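PDB 1VPV: fatty acid-binding protein TM_1468 from Thermotoga maritima, which binds long-chain fatty acids such as palmitate and may take part in lipid transport or fatty acid metabolism. Local coordinates for residues R48-E53 with M60-R65; R65-G70 with V284-V289; L132-I137 with K278-H283; P140-R145 with K241-G246. One frame throughout, in Å; residues are numbered along the deposited sequence.

Interaction 1. Residues R48-E53 with M60-R65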
loop_
_atom_site.group_PDB
_atom_site.type_symbol
_atom_site.label_atom_id
_atom_site.label_comp_id
_atom_site.label_asym_id
_atom_site.label_seq_id
_atom_site.Cartn_x
_atom_site.Cartn_y
_atom_site.Cartn_z
ATOM N N ARG A 48 -18.863 12.105 11.566
ATOM C CA ARG A 48 -18.352 10.916 12.231
ATOM C C ARG A 48 -16.993 10.561 11.682
ATOM O O ARG A 48 -16.779 10.619 10.479
ATOM C CB ARG A 48 -19.275 9.727 12.018
ATOM C CG ARG A 48 -20.554 9.844 12.783
ATOM C CD ARG A 48 -21.453 8.681 12.490
ATOM N NE ARG A 48 -22.696 8.805 13.229
ATOM C CZ ARG A 48 -23.495 7.787 13.545
ATOM N NH1 ARG A 48 -23.178 6.530 13.207
ATOM N NH2 ARG A 48 -24.616 8.028 14.212
ATOM N N SER A 49 -16.098 10.159 12.571
ATOM C CA SER A 49 -14.766 9.766 12.198
ATOM C C SER A 49 -14.498 8.330 12.668
ATOM O O SER A 49 -15.005 7.898 13.724
ATOM C CB SER A 49 -13.768 10.750 12.825
ATOM O OG SER A 49 -12.739 10.047 13.505
ATOM N N GLU A 50 -13.697 7.593 11.903
ATOM C CA GLU A 50 -13.154 6.301 12.373
ATOM C C GLU A 50 -11.716 6.117 11.976
ATOM O O GLU A 50 -11.275 6.642 10.946
ATOM C CB GLU A 50 -13.957 5.100 11.903
ATOM C CG GLU A 50 -14.208 5.015 10.446
ATOM C CD GLU A 50 -15.173 3.903 10.126
ATOM O OE1 GLU A 50 -14.811 2.739 10.373
ATOM O OE2 GLU A 50 -16.302 4.182 9.663
ATOM N N PRO A 51 -10.936 5.450 12.832
ATOM C CA PRO A 51 -9.575 5.151 12.420
ATOM C C PRO A 51 -9.463 3.879 11.546
ATOM O O PRO A 51 -10.324 2.986 11.604
ATOM C CB PRO A 51 -8.829 5.055 13.741
ATOM C CG PRO A 51 -9.895 4.640 14.756
ATOM C CD PRO A 51 -11.223 5.048 14.218
ATOM N N ASP A 52 -8.419 3.844 10.705
ATOM C CA ASP A 52 -8.127 2.711 9.810
ATOM C C ASP A 52 -7.241 1.699 10.551
ATOM O O ASP A 52 -6.033 1.619 10.311
ATOM C CB ASP A 52 -7.462 3.271 8.542
ATOM C CG ASP A 52 -7.311 2.242 7.395
ATOM O OD1 ASP A 52 -7.678 1.071 7.527
ATOM O OD2 ASP A 52 -6.788 2.614 6.322
ATOM N N GLU A 53 -7.833 0.941 11.484
ATOM C CA GLU A 53 -7.065 -0.038 12.281
ATOM C C GLU A 53 -6.846 -1.329 11.498
ATOM O O GLU A 53 -7.790 -1.826 10.887
ATOM C CB GLU A 53 -7.816 -0.410 13.556
ATOM C CG GLU A 53 -7.986 0.696 14.574
ATOM C CD GLU A 53 -6.715 1.084 15.338
ATOM O OE1 GLU A 53 -5.654 0.436 15.189
ATOM O OE2 GLU A 53 -6.802 2.065 16.111
HETATM N N MSE A 60 -13.535 -5.682 7.750
HETATM C CA MSE A 60 -14.775 -6.293 7.270
HETATM C C MSE A 60 -16.078 -5.520 7.533
HETATM O O MSE A 60 -16.973 -5.483 6.678
HETATM C CB MSE A 60 -14.927 -7.607 7.963
HETATM C CG MSE A 60 -13.980 -8.623 7.456
HETATM SE SE MSE A 60 -15.088 -9.978 6.666
HETATM C CE MSE A 60 -15.715 -10.845 8.355
ATOM N N ASN A 61 -16.211 -4.987 8.744
ATOM C CA ASN A 61 -17.345 -4.146 9.109
ATOM C C ASN A 61 -17.436 -2.913 8.201
ATOM O O ASN A 61 -18.526 -2.539 7.724
ATOM C CB ASN A 61 -17.204 -3.703 10.560
ATOM C CG ASN A 61 -18.407 -2.952 11.058
ATOM O OD1 ASN A 61 -18.374 -1.729 11.201
ATOM N ND2 ASN A 61 -19.485 -3.674 11.322
ATOM N N PHE A 62 -16.286 -2.296 7.961
ATOM C CA PHE A 62 -16.206 -1.140 7.131
ATOM C C PHE A 62 -16.664 -1.463 5.709
ATOM O O PHE A 62 -17.337 -0.677 5.060
ATOM C CB PHE A 62 -14.767 -0.629 7.092
ATOM C CG PHE A 62 -14.615 0.619 6.283
ATOM C CD1 PHE A 62 -14.927 1.863 6.855
ATOM C CD2 PHE A 62 -14.217 0.557 4.947
ATOM C CE1 PHE A 62 -14.830 3.027 6.119
ATOM C CE2 PHE A 62 -14.107 1.704 4.216
ATOM C CZ PHE A 62 -14.439 2.960 4.793
ATOM N N TYR A 63 -16.246 -2.615 5.212
ATOM C CA TYR A 63 -16.636 -3.045 3.890
ATOM C C TYR A 63 -18.156 -3.096 3.808
ATOM O O TYR A 63 -18.744 -2.727 2.813
ATOM C CB TYR A 63 -16.061 -4.446 3.556
ATOM C CG TYR A 63 -14.586 -4.519 3.162
ATOM C CD1 TYR A 63 -13.901 -3.419 2.637
ATOM C CD2 TYR A 63 -13.894 -5.727 3.263
ATOM C CE1 TYR A 63 -12.559 -3.522 2.255
ATOM C CE2 TYR A 63 -12.567 -5.834 2.865
ATOM C CZ TYR A 63 -11.907 -4.737 2.364
ATOM O OH TYR A 63 -10.569 -4.859 1.990
ATOM N N LYS A 64 -18.782 -3.580 4.860
ATOM C CA LYS A 64 -20.191 -3.742 4.844
ATOM C C LYS A 64 -20.849 -2.356 4.837
ATOM O O LYS A 64 -21.728 -2.108 4.012
ATOM C CB LYS A 64 -20.611 -4.592 6.044
ATOM C CG LYS A 64 -22.055 -4.967 6.074
ATOM C CD LYS A 64 -22.471 -5.476 7.454
ATOM C CE LYS A 64 -22.799 -4.331 8.418
ATOM N NZ LYS A 64 -24.247 -3.931 8.401
ATOM N N ARG A 65 -20.386 -1.462 5.721
ATOM C CA ARG A 65 -20.919 -0.111 5.841
ATOM C C ARG A 65 -20.672 0.758 4.607
ATOM O O ARG A 65 -21.550 1.499 4.232
ATOM C CB ARG A 65 -20.420 0.582 7.108
ATOM C CG ARG A 65 -21.112 0.041 8.422
ATOM C CD ARG A 65 -20.582 0.652 9.739
ATOM N NE ARG A 65 -19.148 0.382 9.891
ATOM C CZ ARG A 65 -18.179 1.289 9.749
ATOM N NH1 ARG A 65 -18.450 2.554 9.434
ATOM N NH2 ARG A 65 -16.916 0.923 9.894
#
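The carboxylate of Glu50 and the guanidinium of Arg65 meet edge to edge and nearly coplanar, their planes 21° apart, while the ring of Phe62 stands almost upright to the carboxylate and turns its own edge to it. The salt bridge is end-on and bidentate. Arg65 NH1 reaches Glu50 OE2 at 2.7 Å, within the guanidinium plane, and Arg65 NH2 reaches Glu50 OE1 at 2.8 Å, slightly tilted from it; each oxygen uses its syn lone pair. At the ring edge, Glu50 OE1 lies 3.6 Å from Phe62 CD1. One turn back in the helix, Asn61 steadies the arginine: Arg65 NE donates to Asn61 OD1 over 2.6 Å, from above the carbonyl plane. A bend at chi3 (-60°) turns the guanidinium back toward both partners. The carboxylate carries further bonds, OE1 to Lys278 and OE2 to the indole N-H of Trp44, so two cations share its charge and probably keep it ionised. Glu50 belongs to the short strand 49-51, paired antiparallel with strand 35-43, and the salt bridge ties this strand to helix 56-68, whose Phe62 packs on Val42 of strand 35-43 and on helix 278-284.

Interaction 2. Residues R65-G70 with V284-V289; sequences RIREAG and VGPGTV
Arg67 swings its CG anti to its own carbonyl carbon (chi1 -72°) and then runs fully extended to NE, with chi2 at -170° and chi3 at 173°, which carries the guanidinium out past the ring of Pro286. The two side chains run antiparallel past one another, and the proline ends up under the flat group: Pro286 CB lies 3.7 Å from Arg67 CZ, over the centre of one guanidinium face. The aliphatic part of the arginine joins in, since Arg67 CG is 4.1 Å from Pro286 CG. Farther along, Arg67 NH2 approaches Gly287 N to 3.7 Å, a van der Waals contact. On the adjoining side of the proline, Ile66 CG2 touches Pro286 CG at 4.3 Å, so the ring is met by an apolar branch and by the long arginine chain from consecutive helix residues. The polar end of Arg67 is directed by a salt bridge from NE to Asp250, which would help hold the guanidinium in place over the proline.

Pro286 is presented by a type II beta turn from Gly285 to Thr288, with Gly287 at its third position. A side-chain bond supports the turn, Thr288 OG1 donating to Gly285 O over 2.7 Å, whereas the backbone bond from Thr288 N to the same oxygen is weak. The contact thus lays the last turn of helix 56-68 on the connection between helix 278-284 and strand 289-295, next to the loop bearing Asp250 and Asn251; the latter's side-chain amide donates to Gly287 O.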
loop_
_atom_site.group_PDB
_atom_site.type_symbol
_atom_site.label_atom_id
_atom_site.label_comp_id
_atom_site.label_asym_id
_atom_site.label_seq_id
_atom_site.Cartn_x
_atom_site.Cartn_y
_atom_site.Cartn_z
ATOM N N ARG A 65 -20.386 -1.462 5.721
ATOM C CA ARG A 65 -20.919 -0.111 5.841
ATOM C C ARG A 65 -20.672 0.758 4.607
ATOM O O ARG A 65 -21.550 1.499 4.232
ATOM C CB ARG A 65 -20.420 0.582 7.108
ATOM C CG ARG A 65 -21.112 0.041 8.422
ATOM C CD ARG A 65 -20.582 0.652 9.739
ATOM N NE ARG A 65 -19.148 0.382 9.891
ATOM C CZ ARG A 65 -18.179 1.289 9.749
ATOM N NH1 ARG A 65 -18.450 2.554 9.434
ATOM N NH2 ARG A 65 -16.916 0.923 9.894
ATOM N N ILE A 66 -19.532 0.639 3.926
ATOM C CA ILE A 66 -19.306 1.453 2.740
ATOM C C ILE A 66 -20.084 0.936 1.513
ATOM O O ILE A 66 -20.573 1.737 0.737
ATOM C CB ILE A 66 -17.803 1.717 2.415
ATOM C CG1 ILE A 66 -17.667 2.808 1.343
ATOM C CG2 ILE A 66 -17.089 0.471 1.933
ATOM C CD1 ILE A 66 -16.309 3.462 1.323
ATOM N N ARG A 67 -20.238 -0.369 1.345
ATOM C CA ARG A 67 -21.140 -0.884 0.296
ATOM C C ARG A 67 -22.582 -0.370 0.467
ATOM O O ARG A 67 -23.279 -0.121 -0.499
ATOM C CB ARG A 67 -21.134 -2.422 0.303
ATOM C CG ARG A 67 -19.826 -3.033 -0.238
ATOM C CD ARG A 67 -19.940 -4.549 -0.460
ATOM N NE ARG A 67 -18.744 -5.089 -1.123
ATOM C CZ ARG A 67 -18.546 -5.125 -2.440
ATOM N NH1 ARG A 67 -19.429 -4.622 -3.277
ATOM N NH2 ARG A 67 -17.418 -5.625 -2.932
ATOM N N GLU A 68 -23.004 -0.224 1.720
ATOM C CA GLU A 68 -24.367 0.198 2.089
ATOM C C GLU A 68 -24.630 1.694 2.111
ATOM O O GLU A 68 -25.734 2.108 1.896
ATOM C CB GLU A 68 -24.643 -0.232 3.524
ATOM C CG GLU A 68 -25.613 -1.330 3.692
ATOM C CD GLU A 68 -25.581 -1.838 5.111
ATOM O OE1 GLU A 68 -25.266 -1.032 6.032
ATOM O OE2 GLU A 68 -25.834 -3.047 5.296
ATOM N N ALA A 69 -23.615 2.470 2.464
ATOM C CA ALA A 69 -23.728 3.891 2.802
ATOM C C ALA A 69 -24.409 4.725 1.762
ATOM O O ALA A 69 -24.274 4.452 0.573
ATOM C CB ALA A 69 -22.345 4.479 3.041
ATOM N N GLY A 70 -25.098 5.769 2.241
ATOM C CA GLY A 70 -25.596 6.834 1.385
ATOM C C GLY A 70 -24.541 7.763 0.785
ATOM O O GLY A 70 -24.852 8.513 -0.129
ATOM N N VAL A 284 -10.666 3.928 -3.648
ATOM C CA VAL A 284 -10.693 3.096 -4.867
ATOM C C VAL A 284 -12.043 2.528 -5.163
ATOM O O VAL A 284 -12.370 2.271 -6.331
ATOM C CB VAL A 284 -9.640 1.934 -4.904
ATOM C CG1 VAL A 284 -8.244 2.492 -5.022
ATOM C CG2 VAL A 284 -9.749 1.035 -3.711
ATOM N N GLY A 285 -12.814 2.326 -4.096
ATOM C CA GLY A 285 -14.159 1.774 -4.195
ATOM C C GLY A 285 -14.155 0.253 -4.054
ATOM O O GLY A 285 -13.183 -0.415 -4.430
ATOM N N PRO A 286 -15.243 -0.307 -3.526
ATOM C CA PRO A 286 -15.310 -1.747 -3.341
ATOM C C PRO A 286 -15.283 -2.416 -4.693
ATOM O O PRO A 286 -15.712 -1.798 -5.671
ATOM C CB PRO A 286 -16.685 -1.977 -2.679
ATOM C CG PRO A 286 -17.154 -0.639 -2.229
ATOM C CD PRO A 286 -16.471 0.376 -3.087
ATOM N N GLY A 287 -14.779 -3.659 -4.730
ATOM C CA GLY A 287 -14.609 -4.411 -5.968
ATOM C C GLY A 287 -13.173 -4.382 -6.479
ATOM O O GLY A 287 -12.766 -5.279 -7.186
ATOM N N THR A 288 -12.401 -3.378 -6.072
ATOM C CA THR A 288 -11.056 -3.149 -6.594
ATOM C C THR A 288 -10.093 -4.343 -6.400
ATOM O O THR A 288 -10.140 -5.031 -5.389
ATOM C CB THR A 288 -10.473 -1.882 -5.949
ATOM O OG1 THR A 288 -11.288 -0.750 -6.315
ATOM C CG2 THR A 288 -8.982 -1.632 -6.368
ATOM N N VAL A 289 -9.224 -4.568 -7.386
ATOM C CA VAL A 289 -8.266 -5.670 -7.374
ATOM C C VAL A 289 -6.907 -5.190 -7.914
ATOM O O VAL A 289 -6.824 -4.481 -8.925
ATOM C CB VAL A 289 -8.804 -6.872 -8.224
ATOM C CG1 VAL A 289 -7.698 -7.830 -8.647
ATOM C CG2 VAL A 289 -9.832 -7.607 -7.454
#

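Interaction 3. Residues L132-I137 with K278-H283; sequences LASGAI and KVITTH. With PLM (palmitic acid), chain D.
Ile280 lays its CD1 methyl against Ser134 CB at 4.1 Å, and the same methyl touches the bound palmitate, 3.8 Å from its C9. This is the buried fatty-acid site of the DegV fold, with helix 278-284 on one side of the acyl chain and the loop that leads into helix 138-149 at its far end. With Ile280 CG1 anti to the carbonyl carbon (chi1 -70°) and chi2 at -74°, CD1 points to the loop, where Ala133 CB also meets it at 4.5 Å. One turn on, the imidazole of His283 turns one face to the alkyl chain: palmitate C5 sits over the ring centre, in a CH-pi type contact, 3.6 Å from His283 NE2. That nitrogen is also hydrogen-bonded to Thr75, which itself binds the fatty acid together with Ser108. Replacing this histidine by alanine would take away the flat wall beside C4 to C7 and would probably leave Thr75 without this hydrogen-bonding partner. Val279 CG1 flanks the head-group half, close to C4. At the other end, Ser134 points OG at Asp24, to which it is hydrogen-bonded, leaving its CB 3.6 Å from palmitate CD; the terminal methyl CG comes to rest 3.6 Å from Gly135 N.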
loop_
_atom_site.group_PDB
_atom_site.type_symbol
_atom_site.label_atom_id
_atom_site.label_comp_id
_atom_site.label_asym_id
_atom_site.label_seq_id
_atom_site.Cartn_x
_atom_site.Cartn_y
_atom_site.Cartn_z
ATOM N N LEU A 132 4.774 5.138 -3.053
ATOM C CA LEU A 132 3.820 4.111 -3.378
ATOM C C LEU A 132 2.624 4.221 -2.476
ATOM O O LEU A 132 2.394 5.266 -1.845
ATOM C CB LEU A 132 4.471 2.739 -3.303
ATOM C CG LEU A 132 5.644 2.563 -4.289
ATOM C CD1 LEU A 132 6.474 1.398 -3.843
ATOM C CD2 LEU A 132 5.174 2.408 -5.720
ATOM N N ALA A 133 1.807 3.176 -2.505
ATOM C CA ALA A 133 0.654 3.077 -1.644
ATOM C C ALA A 133 0.171 1.632 -1.652
ATOM O O ALA A 133 0.555 0.866 -2.548
ATOM C CB ALA A 133 -0.411 4.000 -2.104
ATOM N N SER A 134 -0.620 1.288 -0.624
ATOM C CA SER A 134 -1.311 0.017 -0.483
ATOM C C SER A 134 -0.308 -1.102 -0.485
ATOM O O SER A 134 0.774 -0.920 0.077
ATOM C CB SER A 134 -2.367 -0.160 -1.560
ATOM O OG SER A 134 -3.007 -1.426 -1.450
ATOM N N GLY A 135 -0.657 -2.256 -1.090
ATOM C CA GLY A 135 0.142 -3.509 -0.940
ATOM C C GLY A 135 1.577 -3.441 -1.472
ATOM O O GLY A 135 2.377 -4.371 -1.283
ATOM N N ALA A 136 1.937 -2.376 -2.167
ATOM C CA ALA A 136 3.314 -2.256 -2.586
ATOM C C ALA A 136 4.219 -1.817 -1.431
ATOM O O ALA A 136 5.383 -2.146 -1.436
ATOM C CB ALA A 136 3.439 -1.323 -3.742
ATOM N N ILE A 137 3.691 -1.093 -0.445
ATOM C CA ILE A 137 4.523 -0.514 0.622
ATOM C C ILE A 137 5.166 -1.544 1.548
ATOM O O ILE A 137 6.316 -1.356 1.968
ATOM C CB ILE A 137 3.745 0.518 1.471
ATOM C CG1 ILE A 137 3.636 1.834 0.712
ATOM C CG2 ILE A 137 4.444 0.782 2.864
ATOM C CD1 ILE A 137 2.500 2.699 1.187
ATOM N N LYS A 278 -9.470 0.815 5.222
ATOM C CA LYS A 278 -10.579 1.777 5.099
ATOM C C LYS A 278 -10.227 2.965 4.188
ATOM O O LYS A 278 -11.022 3.385 3.355
ATOM C CB LYS A 278 -11.033 2.298 6.487
ATOM C CG LYS A 278 -11.241 1.231 7.553
ATOM C CD LYS A 278 -11.957 1.833 8.768
ATOM C CE LYS A 278 -12.160 0.820 9.891
ATOM N NZ LYS A 278 -12.590 1.541 11.114
ATOM N N VAL A 279 -9.032 3.498 4.349
ATOM C CA VAL A 279 -8.618 4.658 3.557
ATOM C C VAL A 279 -8.440 4.298 2.076
ATOM O O VAL A 279 -8.974 4.963 1.192
ATOM C CB VAL A 279 -7.352 5.289 4.150
ATOM C CG1 VAL A 279 -6.843 6.398 3.276
ATOM C CG2 VAL A 279 -7.670 5.847 5.538
ATOM N N ILE A 280 -7.702 3.251 1.785
ATOM C CA ILE A 280 -7.521 2.876 0.401
ATOM C C ILE A 280 -8.890 2.563 -0.257
ATOM O O ILE A 280 -9.208 3.047 -1.360
ATOM C CB ILE A 280 -6.497 1.741 0.284
ATOM C CG1 ILE A 280 -5.091 2.286 0.614
ATOM C CG2 ILE A 280 -6.536 1.110 -1.087
ATOM C CD1 ILE A 280 -4.477 3.148 -0.472
ATOM N N THR A 281 -9.711 1.808 0.452
ATOM C CA THR A 281 -11.031 1.452 -0.061
ATOM C C THR A 281 -11.874 2.667 -0.376
ATOM O O THR A 281 -12.612 2.698 -1.370
ATOM C CB THR A 281 -11.789 0.598 0.959
ATOM O OG1 THR A 281 -11.015 -0.570 1.211
ATOM C CG2 THR A 281 -13.124 0.158 0.410
ATOM N N THR A 282 -11.790 3.649 0.508
ATOM C CA THR A 282 -12.590 4.858 0.412
ATOM C C THR A 282 -12.290 5.522 -0.910
ATOM O O THR A 282 -13.208 6.021 -1.582
ATOM C CB THR A 282 -12.322 5.791 1.611
ATOM O OG1 THR A 282 -12.991 5.268 2.792
ATOM C CG2 THR A 282 -12.809 7.221 1.310
ATOM N N HIS A 283 -11.017 5.473 -1.307
ATOM C CA HIS A 283 -10.563 6.114 -2.532
ATOM C C HIS A 283 -10.761 5.257 -3.762
ATOM O O HIS A 283 -10.962 5.817 -4.828
ATOM C CB HIS A 283 -9.080 6.481 -2.452
ATOM C CG HIS A 283 -8.824 7.695 -1.654
ATOM N ND1 HIS A 283 -8.717 8.938 -2.231
ATOM C CD2 HIS A 283 -8.688 7.874 -0.318
ATOM C CE1 HIS A 283 -8.530 9.839 -1.278
ATOM N NE2 HIS A 283 -8.478 9.213 -0.113
HETATM C C1 PLM D . -4.857 10.970 3.261
HETATM O O1 PLM D . -3.825 11.617 3.609
HETATM O O2 PLM D . -6.029 11.422 3.466
HETATM C C2 PLM D . -4.656 9.620 2.613
HETATM C C3 PLM D . -4.843 9.695 1.111
HETATM C C4 PLM D . -4.777 8.299 0.507
HETATM C C5 PLM D . -5.041 8.395 -0.992
HETATM C C6 PLM D . -5.001 7.048 -1.667
HETATM C C7 PLM D . -5.196 7.141 -3.173
HETATM C C8 PLM D . -5.558 5.782 -3.765
HETATM C C9 PLM D . -4.354 4.869 -3.840
HETATM C CA PLM D . -4.717 3.487 -4.348
HETATM C CB PLM D . -3.465 2.649 -4.559
HETATM C CC PLM D . -3.839 1.186 -4.779
HETATM C CD PLM D . -2.620 0.322 -5.164
HETATM C CE PLM D . -2.942 -1.162 -5.168
HETATM C CF PLM D . -1.806 -2.008 -5.721
HETATM C CG PLM D . -0.741 -2.328 -4.668
#

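Interaction 4. Residues P140-R145 with K241-G246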
loop_
_atom_site.group_PDB
_atom_site.type_symbol
_atom_site.label_atom_id
_atom_site.label_comp_id
_atom_site.label_asym_id
_atom_site.label_seq_id
_atom_site.Cartn_x
_atom_site.Cartn_y
_atom_site.Cartn_z
ATOM N N PRO A 140 8.944 -3.250 0.382
ATOM C CA PRO A 140 10.181 -2.670 0.961
ATOM C C PRO A 140 10.349 -2.781 2.487
ATOM O O PRO A 140 11.478 -2.736 2.971
ATOM C CB PRO A 140 10.136 -1.203 0.519
ATOM C CG PRO A 140 8.748 -0.946 0.084
ATOM C CD PRO A 140 8.176 -2.254 -0.372
ATOM N N ALA A 141 9.263 -2.939 3.232
ATOM C CA ALA A 141 9.359 -3.151 4.684
ATOM C C ALA A 141 9.885 -4.514 5.033
ATOM O O ALA A 141 10.715 -4.651 5.944
ATOM C CB ALA A 141 8.024 -2.961 5.346
ATOM N N ARG A 142 9.347 -5.536 4.377
ATOM C CA ARG A 142 9.866 -6.892 4.521
ATOM C C ARG A 142 11.349 -6.924 4.219
ATOM O O ARG A 142 12.132 -7.497 4.984
ATOM C CB ARG A 142 9.170 -7.863 3.609
ATOM C CG ARG A 142 9.763 -9.278 3.672
ATOM C CD ARG A 142 8.839 -10.319 3.095
ATOM N NE ARG A 142 8.532 -9.997 1.698
ATOM C CZ ARG A 142 7.716 -10.713 0.925
ATOM N NH1 ARG A 142 7.144 -11.820 1.378
ATOM N NH2 ARG A 142 7.489 -10.330 -0.325
ATOM N N VAL A 143 11.719 -6.312 3.107
ATOM C CA VAL A 143 13.103 -6.338 2.644
ATOM C C VAL A 143 13.992 -5.647 3.652
ATOM O O VAL A 143 15.053 -6.129 3.938
ATOM C CB VAL A 143 13.258 -5.661 1.251
ATOM C CG1 VAL A 143 14.699 -5.480 0.911
ATOM C CG2 VAL A 143 12.560 -6.515 0.155
ATOM N N ALA A 144 13.548 -4.518 4.195
ATOM C CA ALA A 144 14.298 -3.850 5.235
ATOM C C ALA A 144 14.493 -4.756 6.429
ATOM O O ALA A 144 15.561 -4.747 7.067
ATOM C CB ALA A 144 13.599 -2.601 5.672
ATOM N N ARG A 145 13.475 -5.542 6.755
ATOM C CA ARG A 145 13.596 -6.414 7.936
ATOM C C ARG A 145 14.633 -7.489 7.678
ATOM O O ARG A 145 15.515 -7.745 8.508
ATOM C CB ARG A 145 12.253 -7.073 8.295
ATOM C CG ARG A 145 12.338 -8.015 9.497
ATOM C CD ARG A 145 12.940 -7.307 10.763
ATOM N NE ARG A 145 11.958 -6.400 11.374
ATOM C CZ ARG A 145 12.240 -5.418 12.228
ATOM N NH1 ARG A 145 13.475 -5.158 12.600
ATOM N NH2 ARG A 145 11.264 -4.674 12.707
ATOM N N LYS A 241 11.676 -13.332 -11.673
ATOM C CA LYS A 241 11.394 -13.751 -10.306
ATOM C C LYS A 241 10.703 -12.626 -9.559
ATOM O O LYS A 241 11.250 -11.525 -9.467
ATOM C CB LYS A 241 12.690 -14.066 -9.573
ATOM C CG LYS A 241 13.054 -15.535 -9.409
ATOM C CD LYS A 241 13.895 -15.690 -8.107
ATOM C CE LYS A 241 14.640 -16.976 -8.036
ATOM N NZ LYS A 241 15.595 -17.012 -9.162
ATOM N N LEU A 242 9.541 -12.912 -8.979
ATOM C CA LEU A 242 8.763 -11.897 -8.309
ATOM C C LEU A 242 8.356 -12.324 -6.903
ATOM O O LEU A 242 8.213 -13.509 -6.639
ATOM C CB LEU A 242 7.470 -11.669 -9.083
ATOM C CG LEU A 242 7.435 -11.274 -10.549
ATOM C CD1 LEU A 242 5.995 -10.966 -10.896
ATOM C CD2 LEU A 242 8.345 -10.053 -10.831
ATOM N N ARG A 243 8.145 -11.357 -6.014
ATOM C CA ARG A 243 7.308 -11.582 -4.816
ATOM C C ARG A 243 6.122 -10.613 -4.891
ATOM O O ARG A 243 6.249 -9.531 -5.438
ATOM C CB ARG A 243 8.091 -11.398 -3.524
ATOM C CG ARG A 243 9.199 -12.412 -3.337
ATOM C CD ARG A 243 9.735 -12.454 -1.896
ATOM N NE ARG A 243 10.355 -11.177 -1.531
ATOM C CZ ARG A 243 11.141 -10.983 -0.466
ATOM N NH1 ARG A 243 11.418 -11.975 0.346
ATOM N NH2 ARG A 243 11.673 -9.782 -0.220
ATOM N N VAL A 244 4.986 -10.997 -4.328
ATOM C CA VAL A 244 3.703 -10.337 -4.613
ATOM C C VAL A 244 2.768 -10.285 -3.396
ATOM O O VAL A 244 2.632 -11.265 -2.656
ATOM C CB VAL A 244 2.937 -11.118 -5.711
ATOM C CG1 VAL A 244 1.675 -10.393 -6.125
ATOM C CG2 VAL A 244 3.819 -11.327 -6.915
ATOM N N ILE A 245 2.120 -9.141 -3.210
ATOM C CA ILE A 245 0.960 -9.039 -2.348
ATOM C C ILE A 245 -0.228 -8.742 -3.246
ATOM O O ILE A 245 -0.269 -7.716 -3.869
ATOM C CB ILE A 245 1.130 -7.918 -1.309
ATOM C CG1 ILE A 245 2.374 -8.192 -0.460
ATOM C CG2 ILE A 245 -0.108 -7.799 -0.390
ATOM C CD1 ILE A 245 2.603 -7.130 0.633
ATOM N N GLY A 246 -1.175 -9.667 -3.340
ATOM C CA GLY A 246 -2.451 -9.399 -3.983
ATOM C C GLY A 246 -3.332 -8.586 -3.051
ATOM O O GLY A 246 -3.484 -8.932 -1.853
HETATM O O HOH W 1 4.877 -12.023 -1.103
#
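Helix 138-149 faces strand 241-248 of the sheet that ends the chain, and the two are bridged by a stacked pair of arginines. The guanidinium groups of Arg142 and Arg243, arriving from opposite directions, lie face on face with centres 3.7 Å apart and planes 22° from parallel. Arg142 NE sits over the centre of the Arg243 group, and Arg142 NH2 lies 3.2 Å from Arg243 NE, two donors that are not bonded to each other. A bend at chi3 in each chain (59° in Arg142, -64° in Arg243) turns the two flat groups face to face. Nearby carboxylates probably offset the like charges: Arg243 forms salt bridges with Glu294 and Glu146, and Arg142 with Asp270. Val143 CG2 meets the edge of the Arg243 guanidinium, 3.4 Å from NH2. A water links helix to strand, accepting from Arg142 NH2 at 3.2 Å and donating to Val244 O at 2.8 Å. A leucine in place of Arg243 would probably leave Glu294 and Glu146 without this cationic partner and the face of Arg142 without its flat neighbour. Face-to-face arginine pairing of this kind, with carboxylates close by, here joins helix 138-149 to the C-terminal mixed sheet of the DegV fold.

In the fold
Interactions 1 and 2 follow one another along helix 56-68, sharing Arg65, with centres 11 Å apart. Both border interaction 3: Lys278 NZ, at the start of its helix, reaches Glu50 OE1 at 2.6 Å, and Ile66 CD1 packs on Thr282 OG1 at 4.1 Å. Helix 278-284 thus has palmitate along one side and helix 56-68 on another, which leaves Phe62 and Ile66 each about 12 Å from the ligand, measured from their side chains. Interaction 4 lies beyond the lipid's tail, its centre 16 Å from that of interaction 3; the two meet where Gly135 O comes 3.4 Å from Ile245 CD1. Its centre is 27 Å from those of interactions 1 and 2, on the opposite side of the chain's centre.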